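Local coordinates for phospholyase (Arthrobacter aurescens, PDB 5G4I), which acts as a pyridoxal-phosphate-dependent phospholyase, a class III transaminase homologue that eliminates phosphate, probably from phosphorylated amino alcohols such as phosphoethanolamine, at residues G120-E125 / F308-A313; S146-T151 / I249-Q254. All coordinates share one frame; numbering follows the deposited sequence.

Contact 1: G120-E125 / F308-A313; sequences GSEANE and FFNTFA. With PLP (pyridoxal-5'-phosphate), chain C; PLP (pyridoxal-5'-phosphate), chain H.
Glu122, in the first turn of helix 120-135, faces Asn310, in the loop leading to helix 316-331, and even these nearest backbones stand well apart, with the CA atoms of Glu122 and Asn310 separated by 9.7 Å. Two side chains approaching from opposite directions span the gap. Asn310 ND2 donates to Glu122 OE1 over 3.1 Å, with an N-H...O angle of 154°. The acceptor lies close to the amide plane of Asn310, but the donor comes down from above the carboxylate, the two planes being 78° apart. Asn310 reaches across because its CG stands anti to the backbone N (chi1 176°), and its OD1 takes a weak bond from Ala313 N within the loop. Glu122 OE1 also accepts from Asn118 N, while OE2 bonds Ser119 OG of the second subunit. Losing this carboxylate to an alanine would probably leave Asn310 ND2 and Asn118 N without the oxygen they share, and Ser119 of the second subunit without its carboxylate partner.

Each segment also holds a different cofactor. Ser121 grips O3P of PLP chain C through both N (2.7 Å) and OG (2.6 Å), and Gly120 N bonds O2P, so the phosphate sits at the helix N-terminus, where the helix dipole is likely to stabilise its charge. Thr311 binds O1P of PLP chain H, the second subunit's cofactor, through N at 3.0 Å and OG1 at 2.7 Å.

Thr117 of strand 113-117 packs against both Glu122 and Asn310, Leu116 meets Ala313, and Phe308 lies on Leu126 and Arg129 farther along helix 120-135.

Contact 2: S146-T151 / I249-Q254; sequences SYHGNT and ISDEVQ. With PLP (pyridoxal-5'-phosphate), chain C; PO4 (phosphate ion), chain D.
His148 and Asp251 carry the direct contact through one hydrogen bond, from His148 ND1 to Asp251 OD2, 2.9 Å long and almost straight at 177°. The oxygen lies in the imidazole plane, whereas the ring meets it on the anti side of the carboxylate, the two planes being 47° apart. OD2 lies 2.8 Å from N1 of PLP chain C as well, and Asn124 ND2 donates to it, so three nitrogens gather round this buried oxygen. The other oxygen, OD1, closes an Asx turn by accepting from Val253 N at 3.0 Å. Asp251 is thereby held at both oxygens. Its CG stands anti to the backbone N (chi1 177°), which carries the carboxylate off the end of strand 247-251 toward the cofactor.

The close nonpolar packing on the pyridine ring comes from Val253, which lies over one face with CG1 3.4 Å from C3 of the cofactor; the Tyr147 ring lies on the other side, farther off and inclined, without stacking. Gly149 N sits 3.6 Å above the centre of the Tyr147 ring, on the side that also looks toward the pyridine. Gly149 has backbone angles at which a CB would run into the carbonyl oxygen of His148.

Gln254 supplies the remaining polar contacts. Its NE2 bonds O1 of a phosphate ion at 3.0 Å and also points to cofactor O3, a bond modelled very short. Tyr61 and Arg414 of the same chain and Arg90 of the second subunit also hydrogen-bond the ion, which probably came from the crystallisation liquor, but may mark where a substrate phosphate could bind.

An aspartate against the pyridine nitrogen is the hallmark of fold type I PLP enzymes: it probably keeps N1 protonated, making the ring an electron sink, and the histidine, in the second shell, is well placed to orient it through its near-straight bond.

How the contacts relate
Both contacts are buried, and neither belongs to the outer surface. The centre of contact 2 lies about 7 Å from the chain centre, at the C-terminal end of inner strand 247-251; that of contact 1 is about 18 Å out. Both reach the second subunit, contact 1 with more of its residues. Their chemistry follows: contact 1 spends its polar groups on tying a helix start to a loop between two cofactors, whereas contact 2 orients a carboxylate on the pyridine nitrogen. Helix 120-135 joins them, because Asn124 ND2 reaches His148 O (2.9 Å) and Glu125 OE1 reaches Thr151 OG1 (2.7 Å). They share PLP chain C, contact 1 at its phosphate and contact 2 at its ring.

Contact 1: G120-E125 / F308-A313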
loop_
_atom_site.group_PDB
_atom_site.type_symbol
_atom_site.label_atom_id
_atom_site.label_comp_id
_atom_site.label_asym_id
_atom_site.label_seq_id
_atom_site.Cartn_x
_atom_site.Cartn_y
_atom_site.Cartn_z
ATOM N N GLY A 120 -4.667 2.646 3.922
ATOM C CA GLY A 120 -4.806 2.644 5.414
ATOM C C GLY A 120 -3.963 1.579 6.026
ATOM O O GLY A 120 -3.355 1.809 7.134
ATOM N N SER A 121 -3.901 0.354 5.439
ATOM C CA SER A 121 -3.004 -0.731 6.037
ATOM C C SER A 121 -1.569 -0.249 6.047
ATOM O O SER A 121 -0.821 -0.515 7.025
ATOM C CB SER A 121 -3.172 -2.134 5.309
ATOM O OG SER A 121 -4.461 -2.665 5.543
ATOM N N GLU A 122 -1.090 0.341 4.956
ATOM C CA GLU A 122 0.331 0.842 4.940
ATOM C C GLU A 122 0.507 1.846 6.052
ATOM O O GLU A 122 1.608 1.877 6.707
ATOM C CB GLU A 122 0.765 1.404 3.583
ATOM C CG GLU A 122 1.037 0.422 2.476
ATOM C CD GLU A 122 1.867 1.042 1.327
ATOM O OE1 GLU A 122 1.614 2.236 0.891
ATOM O OE2 GLU A 122 2.833 0.339 0.812
ATOM N N ALA A 123 -0.490 2.701 6.281
ATOM C CA ALA A 123 -0.352 3.746 7.338
ATOM C C ALA A 123 -0.265 3.086 8.734
ATOM O O ALA A 123 0.609 3.441 9.578
ATOM C CB ALA A 123 -1.464 4.775 7.249
ATOM N N ASN A 124 -1.183 2.192 9.067
ATOM C CA ASN A 124 -1.165 1.565 10.399
ATOM C C ASN A 124 0.072 0.669 10.555
ATOM O O ASN A 124 0.651 0.641 11.682
ATOM C CB ASN A 124 -2.453 0.759 10.678
ATOM C CG ASN A 124 -3.633 1.611 11.075
ATOM O OD1 ASN A 124 -3.454 2.606 11.798
ATOM N ND2 ASN A 124 -4.829 1.190 10.735
ATOM N N GLU A 125 0.541 -0.048 9.538
ATOM C CA GLU A 125 1.807 -0.792 9.616
ATOM C C GLU A 125 2.918 0.133 9.993
ATOM O O GLU A 125 3.739 -0.207 10.903
ATOM C CB GLU A 125 2.098 -1.444 8.233
ATOM C CG GLU A 125 3.389 -2.226 8.190
ATOM C CD GLU A 125 3.383 -3.550 8.873
ATOM O OE1 GLU A 125 2.337 -4.021 9.347
ATOM O OE2 GLU A 125 4.494 -4.185 8.950
ATOM N N PHE A 308 14.056 5.129 5.184
ATOM C CA PHE A 308 12.644 4.841 4.869
ATOM C C PHE A 308 12.219 5.514 3.559
ATOM O O PHE A 308 12.376 6.738 3.400
ATOM C CB PHE A 308 11.697 5.282 6.039
ATOM C CG PHE A 308 10.226 4.992 5.738
ATOM C CD1 PHE A 308 9.754 3.706 5.835
ATOM C CD2 PHE A 308 9.397 6.009 5.256
ATOM C CE1 PHE A 308 8.412 3.418 5.448
ATOM C CE2 PHE A 308 8.096 5.708 4.829
ATOM C CZ PHE A 308 7.646 4.441 4.929
ATOM N N PHE A 309 11.549 4.732 2.684
ATOM C CA PHE A 309 11.128 5.254 1.352
ATOM C C PHE A 309 9.951 4.382 0.879
ATOM O O PHE A 309 10.094 3.139 0.874
ATOM C CB PHE A 309 12.318 5.285 0.342
ATOM C CG PHE A 309 11.994 5.869 -1.023
ATOM C CD1 PHE A 309 11.605 7.187 -1.176
ATOM C CD2 PHE A 309 11.881 5.018 -2.087
ATOM C CE1 PHE A 309 11.179 7.699 -2.432
ATOM C CE2 PHE A 309 11.574 5.522 -3.413
ATOM C CZ PHE A 309 11.200 6.834 -3.565
ATOM N N ASN A 310 8.891 5.017 0.347
ATOM C CA ASN A 310 7.702 4.430 -0.262
ATOM C C ASN A 310 7.631 5.041 -1.664
ATOM O O ASN A 310 7.422 6.237 -1.800
ATOM C CB ASN A 310 6.526 4.718 0.660
ATOM C CG ASN A 310 5.208 4.271 0.145
ATOM O OD1 ASN A 310 4.938 4.337 -1.078
ATOM N ND2 ASN A 310 4.334 3.815 1.051
ATOM N N THR A 311 7.791 4.221 -2.711
ATOM C CA THR A 311 8.024 4.753 -4.059
ATOM C C THR A 311 6.854 5.566 -4.587
ATOM O O THR A 311 7.045 6.619 -5.240
ATOM C CB THR A 311 8.329 3.605 -5.062
ATOM O OG1 THR A 311 9.474 2.847 -4.608
ATOM C CG2 THR A 311 8.642 4.149 -6.482
ATOM N N PHE A 312 5.626 5.078 -4.436
ATOM C CA PHE A 312 4.437 5.769 -4.973
ATOM C C PHE A 312 3.924 6.880 -4.021
ATOM O O PHE A 312 3.223 7.776 -4.480
ATOM C CB PHE A 312 3.280 4.767 -5.239
ATOM C CG PHE A 312 3.589 3.690 -6.281
ATOM C CD1 PHE A 312 4.114 4.016 -7.517
ATOM C CD2 PHE A 312 3.187 2.389 -6.024
ATOM C CE1 PHE A 312 4.291 3.006 -8.479
ATOM C CE2 PHE A 312 3.359 1.386 -6.978
ATOM C CZ PHE A 312 3.927 1.710 -8.223
ATOM N N ALA A 313 4.344 6.863 -2.746
ATOM C CA ALA A 313 3.773 7.836 -1.819
ATOM C C ALA A 313 4.143 9.260 -2.170
ATOM O O ALA A 313 5.347 9.537 -2.499
ATOM C CB ALA A 313 4.227 7.545 -0.410
HETATM N N1 PLP C . -8.519 0.755 9.676
HETATM C C2 PLP C . -9.844 1.027 9.590
HETATM C C2A PLP C . -10.570 1.607 10.776
HETATM C C3 PLP C . -10.581 0.759 8.330
HETATM O O3 PLP C . -11.912 1.025 8.220
HETATM C C4 PLP C . -9.815 0.189 7.199
HETATM C C4A PLP C . -10.462 -0.114 5.903
HETATM C C5 PLP C . -8.371 -0.063 7.422
HETATM C C6 PLP C . -7.807 0.238 8.660
HETATM C C5A PLP C . -7.518 -0.644 6.317
HETATM O O4P PLP C . -7.678 0.134 5.133
HETATM P P PLP C . -7.111 -0.398 3.723
HETATM O O1P PLP C . -8.133 -1.419 3.283
HETATM O O2P PLP C . -7.058 0.841 2.861
HETATM O O3P PLP C . -5.760 -0.976 4.069
HETATM N N1 PLP H . 11.242 -4.805 -4.452
HETATM C C2 PLP H . 12.091 -4.303 -5.281
HETATM C C2A PLP H . 13.117 -5.222 -5.955
HETATM C C3 PLP H . 12.094 -2.830 -5.528
HETATM O O3 PLP H . 12.937 -2.277 -6.473
HETATM C C4 PLP H . 11.115 -1.948 -4.870
HETATM C C4A PLP H . 10.956 -0.503 -5.216
HETATM C C5 PLP H . 10.258 -2.640 -3.927
HETATM C C6 PLP H . 10.357 -4.062 -3.768
HETATM C C5A PLP H . 9.276 -1.780 -3.071
HETATM O O4P PLP H . 8.270 -1.180 -3.848
HETATM P P PLP H . 7.484 0.032 -3.057
HETATM O O1P PLP H . 8.381 1.231 -2.733
HETATM O O2P PLP H . 6.361 0.221 -4.118
HETATM O O3P PLP H . 6.726 -0.491 -1.913
#

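Contact 2: S146-T151 / I249-Q254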
loop_
_atom_site.group_PDB
_atom_site.type_symbol
_atom_site.label_atom_id
_atom_site.label_comp_id
_atom_site.label_asym_id
_atom_site.label_seq_id
_atom_site.Cartn_x
_atom_site.Cartn_y
_atom_site.Cartn_z
ATOM N N SER A 146 -12.169 -5.464 16.702
ATOM C CA SER A 146 -11.591 -4.386 15.847
ATOM C C SER A 146 -10.910 -4.912 14.602
ATOM O O SER A 146 -10.564 -6.103 14.494
ATOM C CB SER A 146 -10.614 -3.518 16.643
ATOM O OG SER A 146 -9.643 -4.259 17.299
ATOM N N TYR A 147 -10.667 -3.994 13.655
ATOM C CA TYR A 147 -9.963 -4.314 12.410
ATOM C C TYR A 147 -9.187 -3.075 11.918
ATOM O O TYR A 147 -9.768 -2.000 11.713
ATOM C CB TYR A 147 -10.905 -4.833 11.315
ATOM C CG TYR A 147 -10.193 -5.057 9.990
ATOM C CD1 TYR A 147 -9.322 -6.113 9.818
ATOM C CD2 TYR A 147 -10.321 -4.141 8.921
ATOM C CE1 TYR A 147 -8.612 -6.320 8.665
ATOM C CE2 TYR A 147 -9.655 -4.366 7.716
ATOM C CZ TYR A 147 -8.798 -5.438 7.584
ATOM O OH TYR A 147 -8.082 -5.631 6.427
ATOM N N HIS A 148 -7.852 -3.221 11.814
ATOM C CA HIS A 148 -6.989 -2.078 11.447
ATOM C C HIS A 148 -6.153 -2.294 10.182
ATOM O O HIS A 148 -5.346 -1.457 9.762
ATOM C CB HIS A 148 -6.071 -1.735 12.684
ATOM C CG HIS A 148 -6.850 -1.295 13.874
ATOM N ND1 HIS A 148 -7.465 -0.077 13.966
ATOM C CD2 HIS A 148 -7.144 -1.936 15.048
ATOM C CE1 HIS A 148 -8.103 0.005 15.111
ATOM N NE2 HIS A 148 -7.971 -1.117 15.772
ATOM N N GLY A 149 -6.336 -3.425 9.498
ATOM C CA GLY A 149 -5.689 -3.712 8.220
ATOM C C GLY A 149 -5.149 -5.131 8.050
ATOM O O GLY A 149 -5.407 -6.018 8.878
ATOM N N ASN A 150 -4.426 -5.330 6.917
ATOM C CA ASN A 150 -4.246 -6.675 6.356
ATOM C C ASN A 150 -2.798 -7.194 6.205
ATOM O O ASN A 150 -2.549 -8.206 5.492
ATOM C CB ASN A 150 -4.990 -6.692 5.023
ATOM C CG ASN A 150 -4.406 -5.712 4.054
ATOM O OD1 ASN A 150 -3.212 -5.387 4.089
ATOM N ND2 ASN A 150 -5.238 -5.144 3.153
ATOM N N THR A 151 -1.820 -6.513 6.799
ATOM C CA THR A 151 -0.402 -6.944 6.858
ATOM C C THR A 151 -0.260 -8.110 7.879
ATOM O O THR A 151 -1.183 -8.386 8.693
ATOM C CB THR A 151 0.567 -5.818 7.202
ATOM O OG1 THR A 151 0.205 -5.400 8.533
ATOM C CG2 THR A 151 0.475 -4.664 6.183
ATOM N N ILE A 249 -2.280 5.846 19.211
ATOM C CA ILE A 249 -2.538 5.959 17.773
ATOM C C ILE A 249 -4.094 6.090 17.596
ATOM O O ILE A 249 -4.833 5.157 17.930
ATOM C CB ILE A 249 -2.064 4.773 16.903
ATOM C CG1 ILE A 249 -0.540 4.474 17.084
ATOM C CG2 ILE A 249 -2.359 5.048 15.392
ATOM C CD1 ILE A 249 -0.142 3.113 16.555
ATOM N N SER A 250 -4.548 7.218 16.987
ATOM C CA SER A 250 -5.963 7.284 16.494
ATOM C C SER A 250 -6.020 6.855 15.039
ATOM O O SER A 250 -5.403 7.577 14.181
ATOM C CB SER A 250 -6.548 8.699 16.633
ATOM O OG SER A 250 -7.917 8.709 16.239
ATOM N N ASP A 251 -6.773 5.780 14.762
ATOM C CA ASP A 251 -7.015 5.299 13.378
ATOM C C ASP A 251 -8.273 6.056 12.902
ATOM O O ASP A 251 -9.360 5.811 13.393
ATOM C CB ASP A 251 -7.214 3.794 13.408
ATOM C CG ASP A 251 -7.548 3.198 12.049
ATOM O OD1 ASP A 251 -7.991 3.939 11.170
ATOM O OD2 ASP A 251 -7.450 1.939 11.919
ATOM N N GLU A 252 -8.023 7.026 11.991
ATOM C CA GLU A 252 -9.059 7.920 11.424
ATOM C C GLU A 252 -9.569 7.441 10.110
ATOM O O GLU A 252 -10.248 8.222 9.403
ATOM C CB GLU A 252 -8.533 9.346 11.333
ATOM C CG GLU A 252 -8.244 9.976 12.678
ATOM C CD GLU A 252 -9.455 10.416 13.479
ATOM O OE1 GLU A 252 -10.521 10.616 12.867
ATOM O OE2 GLU A 252 -9.287 10.581 14.707
ATOM N N VAL A 253 -9.364 6.188 9.751
ATOM C CA VAL A 253 -9.870 5.720 8.430
ATOM C C VAL A 253 -11.364 5.801 8.360
ATOM O O VAL A 253 -11.883 6.213 7.249
ATOM C CB VAL A 253 -9.321 4.275 8.098
ATOM C CG1 VAL A 253 -9.970 3.754 6.835
ATOM C CG2 VAL A 253 -7.827 4.283 8.000
ATOM N N GLN A 254 -12.095 5.495 9.405
ATOM C CA GLN A 254 -13.578 5.587 9.447
ATOM C C GLN A 254 -14.109 6.944 9.946
ATOM O O GLN A 254 -15.219 7.368 9.498
ATOM C CB GLN A 254 -14.242 4.520 10.377
ATOM C CG GLN A 254 -13.982 3.095 9.969
ATOM C CD GLN A 254 -14.798 2.667 8.748
ATOM O OE1 GLN A 254 -15.818 3.201 8.433
ATOM N NE2 GLN A 254 -14.315 1.672 8.094
HETATM N N1 PLP C . -8.519 0.755 9.676
HETATM C C2 PLP C . -9.844 1.027 9.590
HETATM C C2A PLP C . -10.570 1.607 10.776
HETATM C C3 PLP C . -10.581 0.759 8.330
HETATM O O3 PLP C . -11.912 1.025 8.220
HETATM C C4 PLP C . -9.815 0.189 7.199
HETATM C C4A PLP C . -10.462 -0.114 5.903
HETATM C C5 PLP C . -8.371 -0.063 7.422
HETATM C C6 PLP C . -7.807 0.238 8.660
HETATM C C5A PLP C . -7.518 -0.644 6.317
HETATM O O4P PLP C . -7.678 0.134 5.133
HETATM P P PLP C . -7.111 -0.398 3.723
HETATM O O1P PLP C . -8.133 -1.419 3.283
HETATM O O2P PLP C . -7.058 0.841 2.861
HETATM O O3P PLP C . -5.760 -0.976 4.069
HETATM P P PO4 D . -16.015 -0.836 4.967
HETATM O O1 PO4 D . -15.869 0.017 6.087
HETATM O O2 PO4 D . -16.314 -0.152 3.635
HETATM O O3 PO4 D . -17.446 -1.251 5.293
HETATM O O4 PO4 D . -15.093 -2.015 4.800
#